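Local coordinates for N-acyl-D-glutamate deacylase (PDB 3GIP), which probably catalyses the zinc-dependent removal of the acyl group from N-acyl-D-glutamate, as a member of the amidohydrolase superfamily, at residues G203-A208 and R238-A243; N107-L112 and L149-M154; D280-P285 and H374-G379; M137-A142 and L456-E461. One frame throughout, in Å; residues are numbered along the deposited sequence.

Contact 1 (G203-A208 and R238-A243); sequences GLARVA and RGTGCA
Ala-205 of helix 198-210 sets its methyl against the end of the next helix, where it meets both branches of Thr-240: CB lies 3.6 Å from Thr-240 OG1, with CG2 only slightly farther. The outer side of Thr-240 is taken by the aliphatic part of Arg-206, whose CG touches Thr-240 CG2 at 3.9 Å, the two side chains crossing at about a right angle. On the inner side Cys-242 brings its thiol across. Its SG is trans to the backbone N (chi1 -169°), which turns the sulfur in toward helix 198-210, to lie 3.7 Å from Ala-208 CB and 3.6 Å from Ala-205 O, while Cys-242 CB rests 4.0 Å from Ala-205 CB. No hydrogen bond bridges the two segments; the contact rests on van der Waals packing.

What positions them is the way helix 226-240 stops. Gly-241 leaves the helix with positive phi, and Cys-242 N turns back to Thr-240 OG1 at 3.2 Å, an ST turn. That hydroxyl is also bonded to Ile-236 O one helical turn earlier, which fixes the rotation of the threonine.

Beyond the helix end the chain enters strand 243-246, with Ala-243 bonded through its backbone to His-215 of the parallel strand 214-218. On another side of helix 198-210, Leu-204 and Val-207 pack on helix 163-179. The contact itself joins two successive outer helices of the barrel.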
# COMPACT_ATOMS: atom_id res chain seq x y z
N GLY A 203 1.31 23.75 -3.90
CA GLY A 203 0.02 24.28 -3.50
C GLY A 203 -0.79 23.23 -2.77
O GLY A 203 -1.39 23.51 -1.73
N LEU A 204 -0.81 22.02 -3.30
CA LEU A 204 -1.55 20.93 -2.68
C LEU A 204 -0.89 20.55 -1.36
O LEU A 204 -1.56 20.26 -0.37
CB LEU A 204 -1.60 19.72 -3.62
CG LEU A 204 -2.39 19.97 -4.91
CD1 LEU A 204 -2.22 18.81 -5.87
CD2 LEU A 204 -3.86 20.17 -4.57
N ALA A 205 0.44 20.56 -1.35
CA ALA A 205 1.20 20.22 -0.15
C ALA A 205 0.92 21.20 0.99
O ALA A 205 0.89 20.80 2.16
CB ALA A 205 2.70 20.19 -0.47
N ARG A 206 0.72 22.47 0.66
CA ARG A 206 0.43 23.47 1.69
C ARG A 206 -0.92 23.16 2.34
O ARG A 206 -1.08 23.31 3.56
CB ARG A 206 0.40 24.88 1.10
CG ARG A 206 1.75 25.43 0.69
CD ARG A 206 1.70 26.95 0.56
NE ARG A 206 0.74 27.41 -0.44
CZ ARG A 206 0.95 27.38 -1.75
NH1 ARG A 206 2.09 26.91 -2.23
NH2 ARG A 206 0.01 27.81 -2.58
N VAL A 207 -1.88 22.74 1.53
CA VAL A 207 -3.20 22.40 2.03
C VAL A 207 -3.11 21.19 2.96
O VAL A 207 -3.73 21.16 4.02
CB VAL A 207 -4.17 22.07 0.87
CG1 VAL A 207 -5.51 21.59 1.41
CG2 VAL A 207 -4.36 23.30 -0.01
N ALA A 208 -2.32 20.19 2.56
CA ALA A 208 -2.15 19.00 3.38
C ALA A 208 -1.38 19.31 4.66
O ALA A 208 -1.78 18.91 5.76
CB ALA A 208 -1.43 17.91 2.58
N ARG A 238 10.38 20.06 2.23
CA ARG A 238 11.19 21.02 2.96
C ARG A 238 10.61 22.43 2.86
O ARG A 238 10.67 23.20 3.82
CB ARG A 238 12.63 21.01 2.43
CG ARG A 238 13.36 19.70 2.66
CD ARG A 238 14.79 19.73 2.15
NE ARG A 238 14.86 20.16 0.75
CZ ARG A 238 15.46 19.47 -0.21
NH1 ARG A 238 16.05 18.31 0.05
NH2 ARG A 238 15.47 19.95 -1.45
N GLY A 239 10.05 22.75 1.70
CA GLY A 239 9.48 24.08 1.52
C GLY A 239 8.14 24.29 2.18
O GLY A 239 7.85 25.38 2.66
N THR A 240 7.31 23.24 2.23
CA THR A 240 5.98 23.35 2.82
C THR A 240 5.84 22.73 4.20
O THR A 240 4.89 23.03 4.93
CB THR A 240 4.92 22.68 1.92
OG1 THR A 240 5.17 21.27 1.87
CG2 THR A 240 4.98 23.25 0.52
N GLY A 241 6.78 21.86 4.57
CA GLY A 241 6.72 21.20 5.86
C GLY A 241 5.74 20.04 5.85
O GLY A 241 5.43 19.45 6.89
N CYS A 242 5.26 19.68 4.66
CA CYS A 242 4.31 18.59 4.52
C CYS A 242 4.95 17.22 4.72
O CYS A 242 5.95 16.90 4.08
CB CYS A 242 3.66 18.64 3.13
SG CYS A 242 2.25 17.53 2.93
N ALA A 243 4.38 16.42 5.62
CA ALA A 243 4.88 15.07 5.87
C ALA A 243 4.88 14.37 4.51
O ALA A 243 3.92 14.47 3.75
CB ALA A 243 3.98 14.35 6.86

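Contact 2 (N107-L112 and L149-M154); sequences NTAAAL and LRLAAM
At the C-terminal end of helix 146-153, the side chain of Asn-107, from the long loop between strand 87-92 and helix 124-133, grips two backbone carbonyls. Its ND2 donates to Leu-151 O at 2.9 Å in a nearly straight bond (N-H...O 170°) and to Met-154 O, also at 2.9 Å, with a more bent one (144°). Both oxygens lie close to the plane of the amide, and each carbonyl is approached with a modest tilt from its own plane.

Next to these bonds the loop folds over Leu-151. Its CD2 branch points to the start of the loop, 4.0 Å from Asn-107 CB and 3.9 Å from Thr-108 O. The CD1 branch turns the other way, reaching Ala-109 CB at 4.0 Å and meeting Leu-112 tip to tip, CD1 to CD1 at 4.1 Å. Leu-151 is further bonded through its backbone to Leu-104, earlier in the same loop.

With both of its hydrogens pointed at carbonyls, the ND2 group holds the amide in a fixed rotation. The two acceptors are oxygens of the last helical turn and of the residue just past it, so one neutral side chain serves the end of the helix while the neighbouring leucine supplies the apolar grip.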
# COMPACT_ATOMS: atom_id res chain seq x y z
N ASN A 107 -12.48 12.56 -19.58
CA ASN A 107 -11.11 12.62 -19.06
C ASN A 107 -10.74 11.25 -18.50
O ASN A 107 -11.47 10.68 -17.69
CB ASN A 107 -10.99 13.67 -17.95
CG ASN A 107 -10.77 15.07 -18.49
OD1 ASN A 107 -10.67 15.28 -19.70
ND2 ASN A 107 -10.67 16.04 -17.58
N THR A 108 -9.61 10.72 -18.94
CA THR A 108 -9.18 9.42 -18.46
C THR A 108 -7.66 9.36 -18.35
O THR A 108 -6.95 10.27 -18.77
CB THR A 108 -9.64 8.31 -19.40
OG1 THR A 108 -9.30 7.03 -18.84
CG2 THR A 108 -8.98 8.45 -20.76
N ALA A 109 -7.18 8.27 -17.77
CA ALA A 109 -5.75 8.06 -17.60
C ALA A 109 -5.48 6.56 -17.55
O ALA A 109 -6.23 5.81 -16.93
CB ALA A 109 -5.26 8.72 -16.31
N ALA A 110 -4.42 6.13 -18.23
CA ALA A 110 -4.07 4.71 -18.26
C ALA A 110 -3.88 4.16 -16.85
O ALA A 110 -4.28 3.03 -16.56
CB ALA A 110 -2.80 4.52 -19.08
N ALA A 111 -3.28 4.96 -15.97
CA ALA A 111 -3.03 4.56 -14.60
C ALA A 111 -4.30 4.24 -13.81
O ALA A 111 -4.24 3.55 -12.79
CB ALA A 111 -2.22 5.64 -13.88
N LEU A 112 -5.44 4.74 -14.27
CA LEU A 112 -6.70 4.46 -13.58
C LEU A 112 -6.99 2.97 -13.62
O LEU A 112 -7.78 2.46 -12.82
CB LEU A 112 -7.85 5.24 -14.23
CG LEU A 112 -7.90 6.74 -13.96
CD1 LEU A 112 -9.05 7.37 -14.73
CD2 LEU A 112 -8.07 6.99 -12.47
N LEU A 149 -7.58 14.68 -9.07
CA LEU A 149 -7.76 16.12 -8.93
C LEU A 149 -7.64 16.81 -10.27
O LEU A 149 -8.49 17.63 -10.63
CB LEU A 149 -6.75 16.69 -7.94
CG LEU A 149 -6.89 16.17 -6.50
CD1 LEU A 149 -5.82 16.81 -5.63
CD2 LEU A 149 -8.28 16.48 -5.95
N ARG A 150 -6.58 16.49 -11.02
CA ARG A 150 -6.38 17.10 -12.33
C ARG A 150 -7.51 16.73 -13.30
O ARG A 150 -8.03 17.59 -14.00
CB ARG A 150 -5.05 16.66 -12.94
CG ARG A 150 -3.91 17.65 -12.74
CD ARG A 150 -2.78 17.42 -13.74
NE ARG A 150 -1.85 18.55 -13.74
CZ ARG A 150 -1.52 19.24 -14.82
NH1 ARG A 150 -2.04 18.93 -16.00
NH2 ARG A 150 -0.70 20.27 -14.72
N LEU A 151 -7.87 15.45 -13.33
CA LEU A 151 -8.91 14.99 -14.24
C LEU A 151 -10.29 15.53 -13.89
O LEU A 151 -11.17 15.60 -14.75
CB LEU A 151 -8.96 13.46 -14.26
CG LEU A 151 -7.69 12.77 -14.75
CD1 LEU A 151 -7.83 11.27 -14.56
CD2 LEU A 151 -7.43 13.11 -16.21
N ALA A 152 -10.47 15.92 -12.64
CA ALA A 152 -11.76 16.44 -12.18
C ALA A 152 -11.85 17.96 -12.30
O ALA A 152 -12.95 18.51 -12.45
CB ALA A 152 -12.00 16.02 -10.74
N ALA A 153 -10.70 18.63 -12.26
CA ALA A 153 -10.68 20.08 -12.32
C ALA A 153 -10.27 20.70 -13.65
O ALA A 153 -10.56 21.87 -13.91
CB ALA A 153 -9.76 20.62 -11.22
N MET A 154 -9.62 19.92 -14.51
CA MET A 154 -9.15 20.46 -15.78
C MET A 154 -9.78 19.92 -17.06
O MET A 154 -9.71 18.72 -17.35
CB MET A 154 -7.63 20.29 -15.86
CG MET A 154 -6.90 21.04 -14.75
SD MET A 154 -5.13 20.69 -14.71
CE MET A 154 -4.56 21.68 -16.07

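Contact 3 (D280-P285 and H374-G379); sequences DIYPYP and HPRLWG. With FMT (formic acid), chain D.
Tyr-282 and Arg-376 both hold CG between their own backbone N and carbonyl carbon (chi1 42° and 66°), and these turns bring the phenol and the arginine chain over one another. Extended from CG to NE, the arginine lays its CD over the centre of the Tyr-282 ring, a CH-pi contact 4.1 Å from the centroid. Its guanidinium lies over the same ring as a cation-pi partner, CZ 4.5 Å from the centroid, with its plane tilted against the ring.

Both polar ends converge on a formate, probably from the crystallisation liquor. Tyr-282 OH donates to formate O2 at 2.5 Å, a short bond, and Arg-376 NH1 to formate O1 at 2.8 Å; NH2 adds a weak bond to O1. Lys-250 NZ and Ser-288 N also bind the formate, and Ser-288 O takes a hydrogen from NH2, helping to fix the guanidinium's rotation.

Tyr-284 closes the cluster from behind. The imidazole of His-374 stands edge-on to its face, centroids 4.8 Å apart and planes at 89°, and aliphatic atoms meet the ring obliquely, Arg-376 CB 3.4 Å from Tyr-284 CE2 and Pro-375 CG touching CE1. The tyrosine OH reaches the first turn of the helix, 3.2 Å from Gly-379 C.

A positively charged pocket of this kind, with the side chain of Arg-376 about 7 Å from a bound zinc ion, is consistent with recognition of a substrate carboxylate; it lies just past strand 277-281, at the C-terminal mouth where amidohydrolase barrels keep their active sites.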
# COMPACT_ATOMS: atom_id res chain seq x y z
N ASP A 280 8.30 3.16 1.77
CA ASP A 280 7.84 1.79 1.86
C ASP A 280 8.32 0.99 0.67
O ASP A 280 8.68 1.55 -0.37
CB ASP A 280 6.30 1.72 2.00
CG ASP A 280 5.56 2.47 0.90
OD1 ASP A 280 5.52 1.99 -0.25
OD2 ASP A 280 5.01 3.56 1.19
N ILE A 281 8.35 -0.33 0.83
CA ILE A 281 8.76 -1.24 -0.23
C ILE A 281 7.95 -2.52 -0.16
O ILE A 281 7.26 -2.79 0.83
CB ILE A 281 10.26 -1.66 -0.10
CG1 ILE A 281 10.51 -2.39 1.23
CG2 ILE A 281 11.17 -0.47 -0.23
CD1 ILE A 281 10.29 -3.91 1.20
N TYR A 282 8.01 -3.29 -1.24
CA TYR A 282 7.41 -4.62 -1.27
C TYR A 282 8.69 -5.45 -1.46
O TYR A 282 9.63 -5.00 -2.12
CB TYR A 282 6.40 -4.80 -2.42
CG TYR A 282 6.79 -4.21 -3.75
CD1 TYR A 282 7.70 -4.86 -4.59
CD2 TYR A 282 6.23 -3.01 -4.19
CE1 TYR A 282 8.05 -4.33 -5.83
CE2 TYR A 282 6.57 -2.47 -5.43
CZ TYR A 282 7.48 -3.14 -6.24
OH TYR A 282 7.81 -2.60 -7.46
N PRO A 283 8.75 -6.64 -0.86
CA PRO A 283 9.92 -7.51 -0.94
C PRO A 283 10.15 -8.32 -2.21
O PRO A 283 10.24 -9.54 -2.16
CB PRO A 283 9.74 -8.41 0.28
CG PRO A 283 8.25 -8.63 0.26
CD PRO A 283 7.70 -7.24 -0.01
N TYR A 284 10.26 -7.62 -3.35
CA TYR A 284 10.48 -8.27 -4.64
C TYR A 284 11.34 -7.37 -5.54
O TYR A 284 11.25 -6.14 -5.46
CB TYR A 284 9.15 -8.53 -5.36
CG TYR A 284 8.15 -9.33 -4.57
CD1 TYR A 284 8.00 -10.71 -4.78
CD2 TYR A 284 7.33 -8.72 -3.63
CE1 TYR A 284 7.04 -11.44 -4.07
CE2 TYR A 284 6.38 -9.43 -2.92
CZ TYR A 284 6.23 -10.79 -3.14
OH TYR A 284 5.26 -11.49 -2.46
N PRO A 285 12.16 -7.97 -6.40
CA PRO A 285 13.03 -7.22 -7.31
C PRO A 285 12.41 -6.94 -8.68
O PRO A 285 13.12 -6.69 -9.65
CB PRO A 285 14.26 -8.11 -7.41
CG PRO A 285 13.63 -9.46 -7.47
CD PRO A 285 12.56 -9.40 -6.39
N HIS A 374 1.25 -9.70 -10.03
CA HIS A 374 2.56 -9.83 -9.41
C HIS A 374 2.19 -10.45 -8.05
O HIS A 374 1.23 -10.01 -7.41
CB HIS A 374 3.17 -8.43 -9.27
CG HIS A 374 4.47 -8.40 -8.54
ND1 HIS A 374 5.55 -7.65 -8.96
CD2 HIS A 374 4.86 -8.99 -7.38
CE1 HIS A 374 6.54 -7.77 -8.10
NE2 HIS A 374 6.15 -8.58 -7.13
N PRO A 375 2.93 -11.47 -7.61
CA PRO A 375 2.67 -12.16 -6.33
C PRO A 375 2.64 -11.30 -5.07
O PRO A 375 2.14 -11.74 -4.04
CB PRO A 375 3.76 -13.23 -6.29
CG PRO A 375 4.87 -12.62 -7.09
CD PRO A 375 4.14 -12.02 -8.26
N ARG A 376 3.17 -10.08 -5.16
CA ARG A 376 3.18 -9.18 -4.01
C ARG A 376 1.75 -8.97 -3.50
O ARG A 376 1.53 -8.63 -2.34
CB ARG A 376 3.81 -7.84 -4.40
CG ARG A 376 3.00 -7.05 -5.42
CD ARG A 376 3.83 -5.94 -6.03
NE ARG A 376 3.02 -5.08 -6.88
CZ ARG A 376 3.52 -4.17 -7.71
NH1 ARG A 376 4.83 -4.00 -7.81
NH2 ARG A 376 2.69 -3.41 -8.42
N LEU A 377 0.78 -9.18 -4.39
CA LEU A 377 -0.63 -9.03 -4.05
C LEU A 377 -1.02 -9.94 -2.88
O LEU A 377 -1.78 -9.54 -2.00
CB LEU A 377 -1.49 -9.37 -5.27
CG LEU A 377 -3.01 -9.42 -5.09
CD1 LEU A 377 -3.54 -8.02 -4.82
CD2 LEU A 377 -3.64 -10.00 -6.36
N TRP A 378 -0.49 -11.16 -2.90
CA TRP A 378 -0.80 -12.15 -1.87
C TRP A 378 0.32 -12.49 -0.88
O TRP A 378 0.04 -13.09 0.15
CB TRP A 378 -1.23 -13.47 -2.52
CG TRP A 378 -2.62 -13.48 -3.07
CD1 TRP A 378 -3.05 -12.93 -4.24
CD2 TRP A 378 -3.77 -14.07 -2.46
NE1 TRP A 378 -4.40 -13.14 -4.40
CE2 TRP A 378 -4.87 -13.84 -3.32
CE3 TRP A 378 -3.99 -14.77 -1.26
CZ2 TRP A 378 -6.16 -14.29 -3.02
CZ3 TRP A 378 -5.27 -15.22 -0.97
CH2 TRP A 378 -6.34 -14.98 -1.85
N GLY A 379 1.56 -12.12 -1.18
CA GLY A 379 2.61 -12.51 -0.26
C GLY A 379 3.59 -11.51 0.31
O GLY A 379 4.56 -11.91 0.94
C FMT D . 5.64 -0.50 -8.91
O1 FMT D . 5.15 -1.57 -9.17
O2 FMT D . 6.61 -0.42 -8.00

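Contact 4 (M137-A142 and L456-E461); sequences MINVAA and LVNGAE
Ile-138 and Val-457 bring the backbones nearest, with CA atoms 6.2 Å apart, where the chain enters strand 139-145 opposite a type I' turn from Val-457 to Ala-460. That turn is a tight two-residue hairpin, closed by Val-457 N to Ala-460 O at 2.8 Å and by Ala-460 N to Val-457 O at 2.9 Å, with Asn-458 and Gly-459 both at positive phi.

Val-457 does most of the touching. Its two methyls straddle the peptide carbonyl ahead of Ile-138, Val-457 CG2 lying 3.8 Å and Val-457 CG1 3.9 Å from Met-137 O, an oxygen buried here without any hydrogen-bonding partner. Val-457 CG2 also meets Ile-138 CG2 at 4.3 Å. Asn-139 slides past the valine in the opposite direction and, with CG trans to its carbonyl carbon (chi1 -57°), carries its amide to that of Asn-458; the two amides come from opposite sides with planes 61° apart.

Asp-427 receives the backbone N-H of Asn-458, tying the turn to the chain just before strand 428-431, the antiparallel partner of strand 452-457. Asn-139 is hydrogen-bonded through its backbone to Thr-88 and Val-90 of strand 87-92. Val-457 rests on Thr-88 too, so the hairpin packs beside the beginnings of two parallel barrel strands.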
# COMPACT_ATOMS: atom_id res chain seq x y z
N MET A 137 -14.00 -5.53 4.73
CA MET A 137 -13.51 -6.66 5.52
C MET A 137 -12.42 -6.22 6.49
O MET A 137 -12.31 -6.74 7.60
CB MET A 137 -12.94 -7.74 4.59
CG MET A 137 -12.55 -9.02 5.31
SD MET A 137 -13.98 -9.87 6.03
CE MET A 137 -14.58 -10.77 4.59
N ILE A 138 -11.62 -5.25 6.06
CA ILE A 138 -10.54 -4.72 6.88
C ILE A 138 -10.70 -3.20 6.96
O ILE A 138 -11.56 -2.62 6.29
CB ILE A 138 -9.15 -5.05 6.28
CG1 ILE A 138 -8.97 -4.38 4.92
CG2 ILE A 138 -8.98 -6.56 6.15
CD1 ILE A 138 -7.57 -4.54 4.33
N ASN A 139 -9.88 -2.55 7.79
CA ASN A 139 -9.97 -1.11 7.93
C ASN A 139 -9.45 -0.42 6.69
O ASN A 139 -8.53 -0.91 6.03
CB ASN A 139 -9.19 -0.64 9.16
CG ASN A 139 -9.67 -1.30 10.43
OD1 ASN A 139 -8.90 -1.98 11.11
ND2 ASN A 139 -10.94 -1.11 10.75
N VAL A 140 -10.04 0.73 6.37
CA VAL A 140 -9.65 1.48 5.18
C VAL A 140 -9.37 2.95 5.42
O VAL A 140 -10.22 3.68 5.94
CB VAL A 140 -10.75 1.38 4.10
CG1 VAL A 140 -10.31 2.13 2.84
CG2 VAL A 140 -11.04 -0.08 3.79
N ALA A 141 -8.17 3.38 5.04
CA ALA A 141 -7.77 4.78 5.13
C ALA A 141 -7.60 5.17 3.67
O ALA A 141 -7.16 4.34 2.87
CB ALA A 141 -6.45 4.92 5.88
N ALA A 142 -7.94 6.40 3.31
CA ALA A 142 -7.84 6.80 1.92
C ALA A 142 -7.13 8.10 1.62
O ALA A 142 -7.30 9.10 2.32
CB ALA A 142 -9.23 6.82 1.29
N LEU A 456 -7.90 -10.78 13.57
CA LEU A 456 -9.05 -10.07 14.11
C LEU A 456 -9.00 -8.64 13.60
O LEU A 456 -7.93 -8.03 13.54
CB LEU A 456 -9.02 -10.04 15.64
CG LEU A 456 -9.05 -11.34 16.44
CD1 LEU A 456 -9.00 -11.00 17.93
CD2 LEU A 456 -10.32 -12.12 16.12
N VAL A 457 -10.16 -8.12 13.21
CA VAL A 457 -10.28 -6.74 12.76
C VAL A 457 -11.29 -6.16 13.73
O VAL A 457 -12.44 -6.61 13.78
CB VAL A 457 -10.81 -6.65 11.32
CG1 VAL A 457 -11.17 -5.21 10.98
CG2 VAL A 457 -9.75 -7.16 10.34
N ASN A 458 -10.86 -5.19 14.52
CA ASN A 458 -11.74 -4.57 15.51
C ASN A 458 -12.40 -5.63 16.39
O ASN A 458 -13.59 -5.55 16.70
CB ASN A 458 -12.78 -3.71 14.81
CG ASN A 458 -12.15 -2.56 14.03
OD1 ASN A 458 -12.48 -2.32 12.87
ND2 ASN A 458 -11.24 -1.85 14.68
N GLY A 459 -11.61 -6.62 16.78
CA GLY A 459 -12.09 -7.69 17.64
C GLY A 459 -12.87 -8.82 17.00
O GLY A 459 -13.18 -9.81 17.67
N ALA A 460 -13.18 -8.70 15.71
CA ALA A 460 -13.93 -9.74 15.02
C ALA A 460 -13.05 -10.57 14.10
O ALA A 460 -12.21 -10.03 13.38
CB ALA A 460 -15.07 -9.11 14.22
N GLU A 461 -13.24 -11.88 14.11
CA GLU A 461 -12.45 -12.76 13.26
C GLU A 461 -12.77 -12.58 11.78
O GLU A 461 -13.93 -12.55 11.38
CB GLU A 461 -12.70 -14.23 13.63
CG GLU A 461 -11.96 -15.21 12.71
CD GLU A 461 -12.31 -16.66 12.96
OE1 GLU A 461 -13.02 -16.95 13.95
OE2 GLU A 461 -11.87 -17.52 12.16

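Contacts 1, 3 and 4 are buried, contact 2 only partly so, and contact 3 lies closest to the middle of the chain. Contacts 1 and 2 sit toward the periphery, their centres about 21 Å from that of the chain, and meet directly, Leu-204 CD2 packing on Leu-149 CD1 at 4.0 Å. Contact 1 has no hydrogen bond between its segments, whereas contact 2 adds two side-chain-to-backbone hydrogen bonds. Helix 146-153 in contact 2 follows directly on strand 139-145 of contact 4. Contact 4 joins the N-terminal side of that strand to a hairpin near the end of the sequence. Charge and aromatic rings dominate only contact 3, beside the zinc site.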